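Local structure of cellobiose 2-epimerase (Caldibacillus thermoamylovorans, 5ZHB) at residues Tyr32-Tyr37 with Lys364-Gly369; Tyr37-His42 with Asp345-Gly350; Val314-Ala319 with Leu329-Arg334. The protein catalyses, as a cellobiose 2-epimerase, the epimerisation at C2 of the reducing-end glucose of cellobiose, giving a disaccharide that ends in mannose. All blocks are in the same frame, centred on the assembly; numbering follows the deposited sequence. Where two conformers were deposited one is given.

From the N terminus the chain leaves helix 2-21 and enters the short hairpin of strands 34-35 and 41-42, which supplies the first segments of contacts 1 and 2. Contact 1 closes the longest loop, joining 32-37 to 364-369 between strand 355-356 and helix 375-387. Contact 2 nests inside it, bringing 37-42 to 345-350, the turn that follows helix 326-343. The two share Tyr37, lie with centres about 8 Å apart and are tied by the hairpin itself. Contact 3, 314-319 with 329-334, is the innermost loop: it pairs two consecutive helices, with its centre about 29 Å from the centres of both others.

Contact 1 (Tyr32-Tyr37 with Lys364-Gly369); sequences YGLVDY and KREIAG
Val35 meets Ile367 and Ala368 together, a classic beta bulge in an antiparallel bridge. Val35 N donates to Ala368 O over 2.8 Å, and Val35 O takes two bonds back. Ala368 N reaches it on a lone pair in the carbonyl plane, while Ile367 N, 2.9 Å from Val35 O, comes nearly along the C=O axis. Beside this backbone grip, Val35 CG2 packs on Ala368 CB at 3.8 Å.

Tyr37 carries the far end. Its CB lies 3.5 Å from Arg365 O, which sits at the ring edge, near its plane. With CG anti to the backbone N (chi1 176°), the ring lies with one face under Lys364 CA, the two side chains crossing at a slant. Tyr37 CG and CD1 lie below Lys364 CA, a CH-pi contact 3.9 Å from the ring centroid, and CE1 still touches Lys364 CA. On the other flank Tyr37 CD2 and CE2 meet Lys364 CG, CE2 at 3.7 Å; Tyr37 CE2 also touches Lys364 CE, and Tyr37 CZ reaches Lys364 CG more loosely. At the opposite end of the contact, Leu34 CD1 rests on Ala368 O and, 3.8 Å away, on Glu366 CB, the two side chains crossing at about a right angle.

The bridge thus fastens strand 34-35 to the loop between strand 355-356 and helix 375-387. Strand 41-42 pairs with strand 34-35 through Leu34 and His42, and helix 2-21 packs against Ile367 through Phe19 and against Ala368 through Trp20.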
# COMPACT_ATOMS: atom_id res chain seq x y z
N TYR A 32 -5.61 17.14 -7.23
CA TYR A 32 -7.00 17.33 -6.84
C TYR A 32 -7.47 16.11 -6.04
O TYR A 32 -7.14 14.97 -6.37
CB TYR A 32 -7.92 17.56 -8.04
CG TYR A 32 -7.53 18.73 -8.94
CD1 TYR A 32 -7.33 20.01 -8.43
CD2 TYR A 32 -7.35 18.55 -10.31
CE1 TYR A 32 -7.00 21.07 -9.25
CE2 TYR A 32 -6.99 19.60 -11.14
CZ TYR A 32 -6.82 20.87 -10.61
OH TYR A 32 -6.48 21.93 -11.39
N GLY A 33 -8.30 16.36 -5.02
CA GLY A 33 -8.48 15.42 -3.93
C GLY A 33 -9.55 14.36 -4.18
O GLY A 33 -9.61 13.39 -3.43
N LEU A 34 -10.39 14.54 -5.21
CA LEU A 34 -11.53 13.66 -5.45
C LEU A 34 -11.91 13.70 -6.93
O LEU A 34 -12.03 14.80 -7.49
CB LEU A 34 -12.75 14.08 -4.63
CG LEU A 34 -13.95 13.12 -4.60
CD1 LEU A 34 -13.60 11.85 -3.86
CD2 LEU A 34 -15.14 13.79 -3.93
N VAL A 35 -12.08 12.50 -7.51
CA VAL A 35 -12.80 12.29 -8.74
C VAL A 35 -13.90 11.27 -8.43
O VAL A 35 -13.59 10.15 -8.08
CB VAL A 35 -11.88 11.78 -9.86
CG1 VAL A 35 -12.68 11.54 -11.13
CG2 VAL A 35 -10.70 12.70 -10.09
N ASP A 36 -15.16 11.68 -8.55
CA ASP A 36 -16.27 10.81 -8.20
C ASP A 36 -16.49 9.81 -9.32
O ASP A 36 -15.85 9.90 -10.37
CB ASP A 36 -17.52 11.59 -7.81
CG ASP A 36 -17.96 12.62 -8.84
OD1 ASP A 36 -17.85 12.32 -10.06
OD2 ASP A 36 -18.43 13.71 -8.42
N TYR A 37 -17.36 8.82 -9.06
CA TYR A 37 -17.67 7.75 -9.98
C TYR A 37 -18.07 8.32 -11.35
O TYR A 37 -17.79 7.71 -12.38
CB TYR A 37 -18.87 6.94 -9.47
CG TYR A 37 -19.28 5.87 -10.46
CD1 TYR A 37 -18.46 4.79 -10.70
CD2 TYR A 37 -20.46 5.99 -11.20
CE1 TYR A 37 -18.81 3.79 -11.59
CE2 TYR A 37 -20.81 5.01 -12.13
CZ TYR A 37 -19.99 3.91 -12.32
OH TYR A 37 -20.31 2.93 -13.21
N LYS A 364 -20.36 2.08 -7.58
CA LYS A 364 -20.44 3.51 -7.88
C LYS A 364 -19.73 4.30 -6.79
O LYS A 364 -20.36 4.97 -5.98
CB LYS A 364 -21.89 3.98 -8.05
CG LYS A 364 -22.54 3.41 -9.28
CD LYS A 364 -23.95 3.94 -9.48
CE LYS A 364 -24.49 3.60 -10.83
NZ LYS A 364 -24.38 2.16 -11.07
N ARG A 365 -18.42 4.15 -6.77
CA ARG A 365 -17.55 4.74 -5.77
C ARG A 365 -16.53 5.57 -6.52
O ARG A 365 -16.35 5.35 -7.72
CB ARG A 365 -16.75 3.64 -5.05
CG ARG A 365 -17.55 2.87 -4.03
CD ARG A 365 -16.66 2.36 -2.93
NE ARG A 365 -16.10 3.51 -2.21
CZ ARG A 365 -15.47 3.40 -1.06
NH1 ARG A 365 -15.44 2.22 -0.45
NH2 ARG A 365 -14.89 4.46 -0.52
N GLU A 366 -15.89 6.49 -5.82
CA GLU A 366 -14.94 7.42 -6.43
C GLU A 366 -13.78 6.68 -7.11
O GLU A 366 -13.35 5.61 -6.68
CB GLU A 366 -14.46 8.43 -5.39
CG GLU A 366 -13.46 7.90 -4.37
CD GLU A 366 -14.08 7.31 -3.12
OE1 GLU A 366 -15.25 6.86 -3.14
OE2 GLU A 366 -13.40 7.38 -2.08
N ILE A 367 -13.23 7.31 -8.15
CA ILE A 367 -12.12 6.79 -8.92
C ILE A 367 -10.81 7.29 -8.34
O ILE A 367 -9.77 6.68 -8.52
CB ILE A 367 -12.23 7.23 -10.40
CG1 ILE A 367 -13.55 6.88 -10.97
CG2 ILE A 367 -11.09 6.64 -11.24
CD1 ILE A 367 -14.01 5.46 -10.66
N ALA A 368 -10.85 8.46 -7.71
CA ALA A 368 -9.68 9.02 -7.10
C ALA A 368 -10.11 9.76 -5.84
O ALA A 368 -11.11 10.49 -5.85
CB ALA A 368 -8.96 9.94 -8.06
N GLY A 369 -9.32 9.59 -4.79
CA GLY A 369 -9.55 10.28 -3.54
C GLY A 369 -8.64 9.79 -2.43
O GLY A 369 -7.68 9.08 -2.69

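Contact 2 (Tyr37-His42 with Asp345-Gly350); sequences YDLHVH and DSREGG
Arg347 and Tyr37 meet through two hydrogen bonds to one atom: NH1 and NH2, end-on, both grip Tyr37 O, NH1 at 2.7 Å and NH2 at 3.0 Å. Both donors lie in the carbonyl plane, and the oxygen lies nearly in the guanidinium plane.

The charge is paired within its own segment. Arg347 turns its side to Asp345, where NE donates to OD1 along a syn lone pair and NH2 lies 2.6 Å from OD2. Arg347 N also binds Asp345 OD1, from above the carboxylate plane, closing an Asx turn. A bend at chi3 (-73°) swings the guanidinium so that the NE/NH2 side serves Asp345 and the NH1/NH2 end the carbonyl, NH2 belonging to both.

A cation-pi contact adds to this, Arg347 CZ standing 4.8 Å from the centroid of the Tyr37 ring, over its face, with the planes 39° apart. Apolar cover comes from Leu39, whose CG rests 3.6 Å from Arg347 NH1 over a guanidinium face, while CD1 reaches Glu348 O and CD2 Gly349 O. A methionine in place of Arg347 would probably leave Tyr37 O without both donors and the Asp345 carboxylate without its mate.

Arg347 begins a type II beta turn ending at Gly350, in the loop between helix 326-343 and strand 355-356; facing it is the bend joining strands 34-35 and 41-42.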
# COMPACT_ATOMS: atom_id res chain seq x y z
N TYR A 37 -17.36 8.82 -9.06
CA TYR A 37 -17.67 7.75 -9.98
C TYR A 37 -18.07 8.32 -11.35
O TYR A 37 -17.79 7.71 -12.38
CB TYR A 37 -18.87 6.94 -9.47
CG TYR A 37 -19.28 5.87 -10.46
CD1 TYR A 37 -18.46 4.79 -10.70
CD2 TYR A 37 -20.46 5.99 -11.20
CE1 TYR A 37 -18.81 3.79 -11.59
CE2 TYR A 37 -20.81 5.01 -12.13
CZ TYR A 37 -19.99 3.91 -12.32
OH TYR A 37 -20.31 2.93 -13.21
N ASP A 38 -18.75 9.47 -11.36
CA ASP A 38 -19.25 10.04 -12.61
C ASP A 38 -18.20 10.95 -13.25
O ASP A 38 -18.53 11.68 -14.19
CB ASP A 38 -20.60 10.70 -12.38
CG ASP A 38 -20.60 11.84 -11.38
OD1 ASP A 38 -19.49 12.32 -11.04
OD2 ASP A 38 -21.69 12.25 -10.95
N LEU A 39 -16.95 10.93 -12.75
CA LEU A 39 -15.82 11.59 -13.38
C LEU A 39 -15.84 13.11 -13.22
O LEU A 39 -15.00 13.78 -13.83
CB LEU A 39 -15.61 11.18 -14.84
CG LEU A 39 -15.52 9.67 -15.10
CD1 LEU A 39 -15.32 9.44 -16.58
CD2 LEU A 39 -14.39 9.01 -14.26
N HIS A 40 -16.70 13.67 -12.35
CA HIS A 40 -16.47 15.05 -11.88
C HIS A 40 -15.22 15.16 -11.01
O HIS A 40 -15.02 14.38 -10.07
CB HIS A 40 -17.65 15.62 -11.11
CG HIS A 40 -18.84 15.83 -11.96
ND1 HIS A 40 -20.00 15.10 -11.86
CD2 HIS A 40 -19.05 16.73 -12.95
CE1 HIS A 40 -20.85 15.52 -12.77
NE2 HIS A 40 -20.29 16.50 -13.44
N VAL A 41 -14.37 16.14 -11.33
CA VAL A 41 -13.18 16.46 -10.57
C VAL A 41 -13.52 17.56 -9.57
O VAL A 41 -13.92 18.65 -9.98
CB VAL A 41 -12.05 16.91 -11.50
CG1 VAL A 41 -10.82 17.31 -10.70
CG2 VAL A 41 -11.72 15.91 -12.59
N HIS A 42 -13.40 17.27 -8.27
CA HIS A 42 -13.68 18.24 -7.21
C HIS A 42 -12.37 18.93 -6.81
O HIS A 42 -11.61 18.41 -5.98
CB HIS A 42 -14.34 17.59 -6.01
CG HIS A 42 -15.63 16.93 -6.32
ND1 HIS A 42 -16.83 17.46 -5.92
CD2 HIS A 42 -15.93 15.85 -7.05
CE1 HIS A 42 -17.82 16.70 -6.38
NE2 HIS A 42 -17.29 15.70 -7.06
N ASP A 345 -11.59 1.00 -16.55
CA ASP A 345 -12.71 1.81 -17.02
C ASP A 345 -12.43 2.16 -18.48
O ASP A 345 -11.33 2.58 -18.78
CB ASP A 345 -12.78 3.08 -16.19
CG ASP A 345 -14.04 3.92 -16.34
OD1 ASP A 345 -14.80 3.68 -17.30
OD2 ASP A 345 -14.29 4.71 -15.43
N SER A 346 -13.39 1.99 -19.37
CA SER A 346 -13.14 2.40 -20.75
C SER A 346 -13.77 3.76 -21.05
O SER A 346 -13.67 4.25 -22.18
CB SER A 346 -13.57 1.34 -21.70
OG SER A 346 -14.97 1.15 -21.57
N ARG A 347 -14.29 4.46 -20.04
CA ARG A 347 -14.78 5.80 -20.27
C ARG A 347 -13.61 6.72 -20.55
O ARG A 347 -12.52 6.55 -20.00
CB ARG A 347 -15.56 6.39 -19.10
CG ARG A 347 -16.86 5.64 -18.91
CD ARG A 347 -17.56 6.23 -17.72
NE ARG A 347 -16.86 5.82 -16.50
CZ ARG A 347 -17.11 6.24 -15.27
NH1 ARG A 347 -18.07 7.13 -15.05
NH2 ARG A 347 -16.40 5.76 -14.26
N GLU A 348 -13.83 7.71 -21.42
CA GLU A 348 -12.89 8.80 -21.57
C GLU A 348 -12.94 9.62 -20.28
O GLU A 348 -14.02 10.09 -19.87
CB GLU A 348 -13.33 9.71 -22.71
CG GLU A 348 -12.25 10.67 -23.17
CD GLU A 348 -12.75 11.56 -24.30
OE1 GLU A 348 -13.83 11.35 -24.89
OE2 GLU A 348 -12.02 12.51 -24.54
N GLY A 349 -11.78 9.81 -19.69
CA GLY A 349 -11.71 10.48 -18.41
C GLY A 349 -11.48 9.51 -17.25
O GLY A 349 -11.26 9.96 -16.14
N GLY A 350 -11.60 8.19 -17.52
CA GLY A 350 -11.58 7.17 -16.48
C GLY A 350 -10.20 6.58 -16.21
O GLY A 350 -9.19 6.92 -16.85

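Contact 3 (Val314-Ala319 with Leu329-Arg334); sequences VGFYNA and LKAVER
Phe316 and Tyr317 face Leu329, Ala331 and Val332 across two nearly antiparallel helix segments, whose axes approach to 8.6 Å at an angle of 157° between their N-to-C directions. The closest backbone pairings are Phe316 with Val332 and Tyr317 with Leu329.

Val332 supplies the methyl between the two aromatic residues. Its CG2 stands anti to the carbonyl carbon while CG1 is anti to the backbone N (chi1 166°), and this turns CG2 onto the other helix, 3.8 Å from Phe316 CB and 3.7 Å from the backbone N of Tyr317. Tyr317 CB adds a looser touch to the same methyl. Phe316 bears on Ala331 with one side of its ring: CD2 is 3.7 Å from Ala331 CB and CE2 slightly farther, the methyl approaching obliquely.

The pair belongs to helices 306-323 and 326-343, joined by a short turn as an antiparallel helical hairpin, consistent with the (alpha/alpha)6 barrel expected for the N-acylglucosamine 2-epimerase family.

At the margin, Tyr317 extends with CG anti to its own backbone N (chi1 -172°), which carries its ring past Val332, and Leu329 CD2 comes to the ring edge, 4.5 Å from Tyr317 CD1. Helix 375-387 packs on one flank, with Phe384 meeting both the Tyr317 ring and Val332, while Ile280 and Glu281 of helix 267-283 and Ile249 of helix 245-262 lie against Phe316.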
# COMPACT_ATOMS: atom_id res chain seq x y z
N VAL A 314 0.81 -9.64 -8.26
CA VAL A 314 2.22 -9.53 -7.91
C VAL A 314 2.61 -10.73 -7.03
O VAL A 314 3.63 -11.36 -7.26
CB VAL A 314 2.59 -8.18 -7.26
CG1 VAL A 314 4.05 -8.14 -6.84
CG2 VAL A 314 2.25 -7.02 -8.20
N GLY A 315 1.81 -11.02 -6.01
CA GLY A 315 2.18 -12.02 -5.03
C GLY A 315 2.22 -13.40 -5.67
O GLY A 315 3.11 -14.18 -5.37
N PHE A 316 1.29 -13.64 -6.59
CA PHE A 316 1.24 -14.92 -7.30
C PHE A 316 2.43 -15.06 -8.24
O PHE A 316 3.00 -16.16 -8.32
CB PHE A 316 -0.11 -15.10 -7.98
CG PHE A 316 -1.30 -15.42 -7.09
CD1 PHE A 316 -1.18 -16.01 -5.83
CD2 PHE A 316 -2.57 -15.17 -7.56
CE1 PHE A 316 -2.32 -16.29 -5.07
CE2 PHE A 316 -3.70 -15.48 -6.81
CZ PHE A 316 -3.57 -16.01 -5.56
N TYR A 317 2.85 -13.98 -8.89
CA TYR A 317 4.02 -14.03 -9.75
C TYR A 317 5.31 -14.26 -8.96
O TYR A 317 6.21 -15.00 -9.39
CB TYR A 317 4.10 -12.81 -10.67
CG TYR A 317 5.21 -13.01 -11.67
CD1 TYR A 317 5.06 -13.91 -12.73
CD2 TYR A 317 6.43 -12.38 -11.51
CE1 TYR A 317 6.09 -14.12 -13.64
CE2 TYR A 317 7.47 -12.61 -12.40
CZ TYR A 317 7.30 -13.49 -13.46
OH TYR A 317 8.34 -13.67 -14.32
N ASN A 318 5.44 -13.60 -7.80
CA ASN A 318 6.55 -13.84 -6.89
C ASN A 318 6.59 -15.32 -6.51
O ASN A 318 7.65 -15.95 -6.57
CB ASN A 318 6.42 -12.98 -5.62
CG ASN A 318 7.64 -13.03 -4.73
OD1 ASN A 318 8.73 -12.61 -5.13
ND2 ASN A 318 7.47 -13.49 -3.50
N ALA A 319 5.45 -15.86 -6.10
CA ALA A 319 5.32 -17.26 -5.75
C ALA A 319 5.74 -18.18 -6.91
O ALA A 319 6.33 -19.24 -6.66
CB ALA A 319 3.92 -17.54 -5.33
N LEU A 329 1.15 -18.85 -12.41
CA LEU A 329 1.15 -18.17 -13.69
C LEU A 329 -0.26 -18.15 -14.23
O LEU A 329 -0.77 -17.10 -14.65
CB LEU A 329 2.07 -18.80 -14.73
CG LEU A 329 3.24 -17.95 -15.22
CD1 LEU A 329 3.86 -18.65 -16.43
CD2 LEU A 329 2.81 -16.53 -15.58
N LYS A 330 -0.90 -19.31 -14.25
CA LYS A 330 -2.29 -19.36 -14.67
C LYS A 330 -3.12 -18.37 -13.85
O LYS A 330 -4.05 -17.77 -14.38
CB LYS A 330 -2.94 -20.73 -14.52
CG LYS A 330 -4.18 -20.94 -15.38
CD LYS A 330 -3.87 -21.01 -16.87
CE LYS A 330 -4.03 -19.72 -17.64
NZ LYS A 330 -5.31 -19.65 -18.37
N ALA A 331 -2.85 -18.24 -12.55
CA ALA A 331 -3.71 -17.42 -11.71
C ALA A 331 -3.58 -15.95 -12.14
O ALA A 331 -4.59 -15.24 -12.17
CB ALA A 331 -3.40 -17.60 -10.23
N VAL A 332 -2.32 -15.55 -12.41
CA VAL A 332 -1.97 -14.20 -12.82
C VAL A 332 -2.69 -13.89 -14.13
O VAL A 332 -3.34 -12.85 -14.26
CB VAL A 332 -0.45 -14.03 -12.92
CG1 VAL A 332 -0.02 -12.75 -13.65
CG2 VAL A 332 0.26 -14.05 -11.57
N GLU A 333 -2.63 -14.81 -15.10
CA GLU A 333 -3.23 -14.57 -16.40
C GLU A 333 -4.73 -14.36 -16.25
O GLU A 333 -5.27 -13.45 -16.87
CB GLU A 333 -2.91 -15.74 -17.35
CG GLU A 333 -1.44 -15.83 -17.77
CD GLU A 333 -1.02 -17.11 -18.52
OE1 GLU A 333 -1.91 -17.91 -18.90
OE2 GLU A 333 0.20 -17.33 -18.71
N ARG A 334 -5.41 -15.17 -15.43
CA ARG A 334 -6.85 -15.09 -15.30
C ARG A 334 -7.29 -13.83 -14.54
O ARG A 334 -8.32 -13.24 -14.85
CB ARG A 334 -7.43 -16.31 -14.60
CG ARG A 334 -7.19 -17.58 -15.41
CD ARG A 334 -7.66 -18.80 -14.63
NE ARG A 334 -9.12 -18.84 -14.67
CZ ARG A 334 -9.96 -19.16 -13.69
NH1 ARG A 334 -9.56 -19.44 -12.47
NH2 ARG A 334 -11.25 -19.17 -13.96